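Local coordinates for protein monomethylamine methyltransferase MtmB1 (Methanosarcina barkeri, PDB 1NTH) that transfers the methyl group of monomethylamine to the corrinoid cofactor of its partner protein MtmC, a step in methanogenesis from methylamine, at residues W303-T308 with L346-A351; Y335-P340 with K414-A419. All blocks are in the same frame, centred on the assembly; numbering follows the deposited sequence.

Contact 1 of 2, residues W303-T308 with L346-A351; sequences WGSTNT and LLEASA
Across loop 303-308 and helical segment 346-351 the nearest CA atoms are those of Asn307 and Glu348, 6.0 Å apart. Their side chains cross with the amide and carboxylate planes 89° apart, and ND2 of Asn307 donates to OE2 of Glu348 at 2.9 Å, with an N-H...O angle of 169°. The acceptor lies in the amide plane, while the donor meets OE2 on its anti side, somewhat out of the carboxylate plane. CG of Asn307 stands between its backbone N and carbonyl carbon (chi1 50°), which turns the amide to the glutamate. The amide also lies against the aliphatic part of that residue: CG of Asn307 is 3.5 Å from CB of Glu348, and ND2 of Asn307 is 3.2 Å from CG of Glu348. An alanine in place of Asn307 removes the side-chain amide, and would probably leave OE2 of Glu348 without one of its donors and open a gap beside the glutamate's methylenes. In the TIM barrel this loop leads from strand 293-300 into helix 309-325, and the glutamate reaches it from helix 343-359, the helix after the neighbouring strand 330-333. An ST turn leads into the asparagine: OG of Ser305 accepts from the backbone N of Asn307 at 3.1 Å. The same OG is also hydrogen-bonded to the backbone O of Tyr335. OE2 also takes the backbone N of Cys337, and OE1 that of Ala338.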
loop_
_atom_site.group_PDB
_atom_site.type_symbol
_atom_site.label_atom_id
_atom_site.label_comp_id
_atom_site.label_asym_id
_atom_site.label_seq_id
_atom_site.Cartn_x
_atom_site.Cartn_y
_atom_site.Cartn_z
ATOM N N TRP A 303 -13.291 -14.962 -44.908
ATOM C CA TRP A 303 -14.354 -14.922 -43.915
ATOM C C TRP A 303 -14.068 -14.071 -42.681
ATOM O O TRP A 303 -14.995 -13.640 -41.996
ATOM C CB TRP A 303 -14.702 -16.351 -43.502
ATOM C CG TRP A 303 -15.015 -17.235 -44.681
ATOM C CD1 TRP A 303 -14.416 -18.421 -44.997
ATOM C CD2 TRP A 303 -16.008 -17.005 -45.690
ATOM N NE1 TRP A 303 -14.975 -18.945 -46.140
ATOM C CE2 TRP A 303 -15.956 -18.097 -46.585
ATOM C CE3 TRP A 303 -16.940 -15.984 -45.922
ATOM C CZ2 TRP A 303 -16.798 -18.198 -47.698
ATOM C CZ3 TRP A 303 -17.781 -16.083 -47.032
ATOM C CH2 TRP A 303 -17.702 -17.185 -47.904
ATOM N N GLY A 304 -12.792 -13.831 -42.398
ATOM C CA GLY A 304 -12.434 -13.022 -41.245
ATOM C C GLY A 304 -12.789 -13.667 -39.915
ATOM O O GLY A 304 -12.970 -12.975 -38.912
ATOM N N SER A 305 -12.887 -14.993 -39.911
ATOM C CA SER A 305 -13.217 -15.744 -38.703
ATOM C C SER A 305 -12.060 -16.637 -38.270
ATOM O O SER A 305 -11.223 -17.032 -39.082
ATOM C CB SER A 305 -14.456 -16.611 -38.934
ATOM O OG SER A 305 -14.682 -17.476 -37.832
ATOM N N THR A 306 -12.028 -16.960 -36.981
ATOM C CA THR A 306 -10.983 -17.805 -36.421
ATOM C C THR A 306 -11.440 -19.259 -36.278
ATOM O O THR A 306 -10.664 -20.114 -35.857
ATOM C CB THR A 306 -10.573 -17.313 -35.022
ATOM O OG1 THR A 306 -11.746 -17.207 -34.207
ATOM C CG2 THR A 306 -9.882 -15.959 -35.103
ATOM N N ASN A 307 -12.690 -19.544 -36.627
ATOM C CA ASN A 307 -13.190 -20.904 -36.488
ATOM C C ASN A 307 -13.536 -21.637 -37.782
ATOM O O ASN A 307 -14.442 -22.472 -37.805
ATOM C CB ASN A 307 -14.395 -20.932 -35.542
ATOM C CG ASN A 307 -15.443 -19.905 -35.899
ATOM O OD1 ASN A 307 -15.569 -18.872 -35.238
ATOM N ND2 ASN A 307 -16.202 -20.178 -36.956
ATOM N N THR A 308 -12.826 -21.327 -38.860
ATOM C CA THR A 308 -13.067 -22.036 -40.109
ATOM C C THR A 308 -12.230 -23.304 -39.988
ATOM O O THR A 308 -11.351 -23.394 -39.124
ATOM C CB THR A 308 -12.599 -21.234 -41.347
ATOM O OG1 THR A 308 -11.173 -21.110 -41.331
ATOM C CG2 THR A 308 -13.238 -19.852 -41.362
ATOM N N LEU A 346 -22.883 -19.702 -31.434
ATOM C CA LEU A 346 -22.531 -20.615 -30.355
ATOM C C LEU A 346 -21.788 -21.848 -30.859
ATOM O O LEU A 346 -20.843 -22.308 -30.222
ATOM C CB LEU A 346 -23.790 -21.037 -29.589
ATOM C CG LEU A 346 -24.546 -19.896 -28.902
ATOM C CD1 LEU A 346 -25.745 -20.457 -28.146
ATOM C CD2 LEU A 346 -23.608 -19.159 -27.940
ATOM N N LEU A 347 -22.208 -22.385 -32.002
ATOM C CA LEU A 347 -21.548 -23.562 -32.554
ATOM C C LEU A 347 -20.150 -23.226 -33.064
ATOM O O LEU A 347 -19.231 -24.037 -32.952
ATOM C CB LEU A 347 -22.388 -24.170 -33.685
ATOM C CG LEU A 347 -23.724 -24.786 -33.258
ATOM C CD1 LEU A 347 -24.460 -25.314 -34.484
ATOM C CD2 LEU A 347 -23.483 -25.910 -32.262
ATOM N N GLU A 348 -19.991 -22.031 -33.628
ATOM C CA GLU A 348 -18.691 -21.600 -34.133
ATOM C C GLU A 348 -17.710 -21.486 -32.969
ATOM O O GLU A 348 -16.595 -22.007 -33.024
ATOM C CB GLU A 348 -18.806 -20.239 -34.825
ATOM C CG GLU A 348 -19.352 -20.275 -36.245
ATOM C CD GLU A 348 -19.397 -18.888 -36.868
ATOM O OE1 GLU A 348 -20.369 -18.143 -36.612
ATOM O OE2 GLU A 348 -18.447 -18.532 -37.599
ATOM N N ALA A 349 -18.136 -20.802 -31.913
ATOM C CA ALA A 349 -17.288 -20.625 -30.741
ATOM C C ALA A 349 -16.998 -21.975 -30.093
ATOM O O ALA A 349 -15.900 -22.204 -29.587
ATOM C CB ALA A 349 -17.965 -19.695 -29.741
ATOM N N SER A 350 -17.984 -22.868 -30.107
ATOM C CA SER A 350 -17.813 -24.191 -29.518
ATOM C C SER A 350 -16.730 -24.982 -30.243
ATOM O O SER A 350 -15.896 -25.631 -29.612
ATOM C CB SER A 350 -19.132 -24.969 -29.554
ATOM O OG SER A 350 -20.092 -24.381 -28.698
ATOM N N ALA A 351 -16.748 -24.937 -31.571
ATOM C CA ALA A 351 -15.747 -25.656 -32.347
ATOM C C ALA A 351 -14.355 -25.167 -31.966
ATOM O O ALA A 351 -13.426 -25.964 -31.832
ATOM C CB ALA A 351 -15.985 -25.452 -33.844
#

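Contact 2 of 2, residues Y335-P340 with K414-A419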
loop_
_atom_site.group_PDB
_atom_site.type_symbol
_atom_site.label_atom_id
_atom_site.label_comp_id
_atom_site.label_asym_id
_atom_site.label_seq_id
_atom_site.Cartn_x
_atom_site.Cartn_y
_atom_site.Cartn_z
ATOM N N TYR A 335 -13.259 -15.165 -32.988
ATOM C CA TYR A 335 -13.955 -14.305 -33.951
ATOM C C TYR A 335 -14.963 -15.089 -34.788
ATOM O O TYR A 335 -14.653 -15.502 -35.905
ATOM C CB TYR A 335 -12.970 -13.615 -34.892
ATOM C CG TYR A 335 -12.287 -12.407 -34.308
ATOM C CD1 TYR A 335 -11.063 -12.519 -33.649
ATOM C CD2 TYR A 335 -12.849 -11.139 -34.446
ATOM C CE1 TYR A 335 -10.413 -11.393 -33.149
ATOM C CE2 TYR A 335 -12.209 -10.010 -33.950
ATOM C CZ TYR A 335 -10.993 -10.142 -33.307
ATOM O OH TYR A 335 -10.343 -9.016 -32.859
ATOM N N PRO A 336 -16.175 -15.315 -34.261
ATOM C CA PRO A 336 -17.182 -16.056 -35.030
ATOM C C PRO A 336 -17.783 -15.148 -36.104
ATOM O O PRO A 336 -17.735 -13.921 -35.985
ATOM C CB PRO A 336 -18.231 -16.423 -33.979
ATOM C CG PRO A 336 -17.482 -16.346 -32.671
ATOM C CD PRO A 336 -16.603 -15.146 -32.863
ATOM N N CYS A 337 -18.351 -15.748 -37.147
ATOM C CA CYS A 337 -18.983 -14.982 -38.220
ATOM C C CYS A 337 -20.350 -14.476 -37.774
ATOM O O CYS A 337 -20.704 -13.316 -38.001
ATOM C CB CYS A 337 -19.182 -15.852 -39.466
ATOM S SG CYS A 337 -17.685 -16.309 -40.348
ATOM N N ALA A 338 -21.113 -15.359 -37.141
ATOM C CA ALA A 338 -22.459 -15.039 -36.684
ATOM C C ALA A 338 -22.492 -14.149 -35.444
ATOM O O ALA A 338 -21.539 -14.114 -34.660
ATOM C CB ALA A 338 -23.228 -16.328 -36.421
ATOM N N GLY A 339 -23.604 -13.438 -35.278
ATOM C CA GLY A 339 -23.767 -12.547 -34.145
ATOM C C GLY A 339 -24.429 -13.217 -32.956
ATOM O O GLY A 339 -24.863 -14.367 -33.049
ATOM N N PRO A 340 -24.529 -12.514 -31.818
ATOM C CA PRO A 340 -25.144 -13.053 -30.604
ATOM C C PRO A 340 -26.584 -13.513 -30.784
ATOM O O PRO A 340 -27.303 -13.034 -31.663
ATOM C CB PRO A 340 -25.046 -11.889 -29.617
ATOM C CG PRO A 340 -23.843 -11.149 -30.081
ATOM C CD PRO A 340 -24.025 -11.152 -31.577
ATOM N N LYS A 414 -20.680 -24.199 -44.503
ATOM C CA LYS A 414 -21.267 -23.921 -45.809
ATOM C C LYS A 414 -22.179 -22.702 -45.731
ATOM O O LYS A 414 -22.829 -22.336 -46.711
ATOM C CB LYS A 414 -22.051 -25.145 -46.294
ATOM C CG LYS A 414 -21.207 -26.387 -46.514
ATOM C CD LYS A 414 -20.226 -26.198 -47.657
ATOM C CE LYS A 414 -19.419 -27.461 -47.899
ATOM N NZ LYS A 414 -18.450 -27.288 -49.015
ATOM N N ASN A 415 -22.199 -22.057 -44.566
ATOM C CA ASN A 415 -23.057 -20.898 -44.349
ATOM C C ASN A 415 -22.323 -19.614 -43.966
ATOM O O ASN A 415 -22.935 -18.692 -43.429
ATOM C CB ASN A 415 -24.078 -21.230 -43.260
ATOM C CG ASN A 415 -24.853 -22.498 -43.558
ATOM O OD1 ASN A 415 -25.374 -23.146 -42.649
ATOM N ND2 ASN A 415 -24.941 -22.854 -44.834
ATOM N N TYR A 416 -21.024 -19.543 -44.240
ATOM C CA TYR A 416 -20.252 -18.351 -43.894
ATOM C C TYR A 416 -20.819 -17.086 -44.532
ATOM O O TYR A 416 -20.965 -16.059 -43.869
ATOM C CB TYR A 416 -18.790 -18.528 -44.310
ATOM C CG TYR A 416 -18.051 -19.587 -43.518
ATOM C CD1 TYR A 416 -17.155 -20.449 -44.146
ATOM C CD2 TYR A 416 -18.252 -19.731 -42.143
ATOM C CE1 TYR A 416 -16.476 -21.435 -43.429
ATOM C CE2 TYR A 416 -17.577 -20.713 -41.416
ATOM C CZ TYR A 416 -16.693 -21.560 -42.066
ATOM O OH TYR A 416 -16.035 -22.544 -41.364
ATOM N N ALA A 417 -21.144 -17.164 -45.819
ATOM C CA ALA A 417 -21.683 -16.017 -46.539
ATOM C C ALA A 417 -23.057 -15.590 -46.030
ATOM O O ALA A 417 -23.440 -14.429 -46.171
ATOM C CB ALA A 417 -21.757 -16.330 -48.032
ATOM N N SER A 418 -23.794 -16.522 -45.436
ATOM C CA SER A 418 -25.126 -16.216 -44.931
ATOM C C SER A 418 -25.226 -16.286 -43.409
ATOM O O SER A 418 -26.308 -16.485 -42.861
ATOM C CB SER A 418 -26.153 -17.163 -45.556
ATOM O OG SER A 418 -25.873 -18.516 -45.230
ATOM N N ALA A 419 -24.098 -16.117 -42.727
ATOM C CA ALA A 419 -24.089 -16.160 -41.269
ATOM C C ALA A 419 -25.069 -15.127 -40.720
ATOM O O ALA A 419 -25.045 -13.966 -41.122
ATOM C CB ALA A 419 -22.685 -15.880 -40.746
#
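CB of Ala419 sits 3.7 Å from CB of Cys337, and this methyl-to-methylene touch is the closest approach between segments 335-340 and 414-419. The same methyl lies 4.0 Å from the backbone N of Ala338, and the CB atoms of Ala338 and Ala419 are 4.4 Å apart, so Ala419 packs against two successive residues. Farther along the cysteine side chain, SG meets the Tyr416 ring. The SG of Cys337 is 3.9 Å from CD2 of Tyr416 and 4.9 Å from the ring centroid, 53° off the ring normal, a sulfur-aromatic contact of oblique geometry. The cysteine has SG anti to its carbonyl carbon (chi1 -70°), which carries the sulfur to the tyrosine while leaving CB against the alanine. A type I beta turn from Tyr416 to Ala419 presents both partners to the 335-340 loop, though its closing bond, from the N of Ala419 to the O of Tyr416, is weak at 3.3 Å. In the TIM barrel the 335-340 loop joins strand 330-333 to helix 343-359; the turn belongs to the connection between helices 398-410 and 425-428, and so packs a later part of the chain onto that barrel loop. Farther out, the Tyr416 ring meets Trp303, and Met344 of helix 343-359 touches the methyls of both Ala338 and Ala419. Backbone hydrogen bonds to Ala370 at Ala338 and to Pro420 at Gly339 tie the 335-340 loop to the chain around it.

Both contacts are buried, their centres about 8 Å apart, but contact 1 lies nearer the chain centre (about 13 Å from its own centre, against about 19 Å for contact 2). Every touching residue of contact 1 is buried, whereas Ala419 of contact 2 is partly exposed. Helix 343-359 supplies one side of contact 1, and the loop leading into that helix one side of contact 2. The chemistry differs: contact 1 turns on an amide-carboxylate bond, whereas contact 2 has no hydrogen bond across its segments and relies on apolar and sulfur-aromatic packing. The two also touch directly. Thr306 OG1 and Tyr335 N, 2.8 Å apart, probably form a hydrogen bond, and the CA of Thr308 packs on OH of Tyr416 at 3.3 Å.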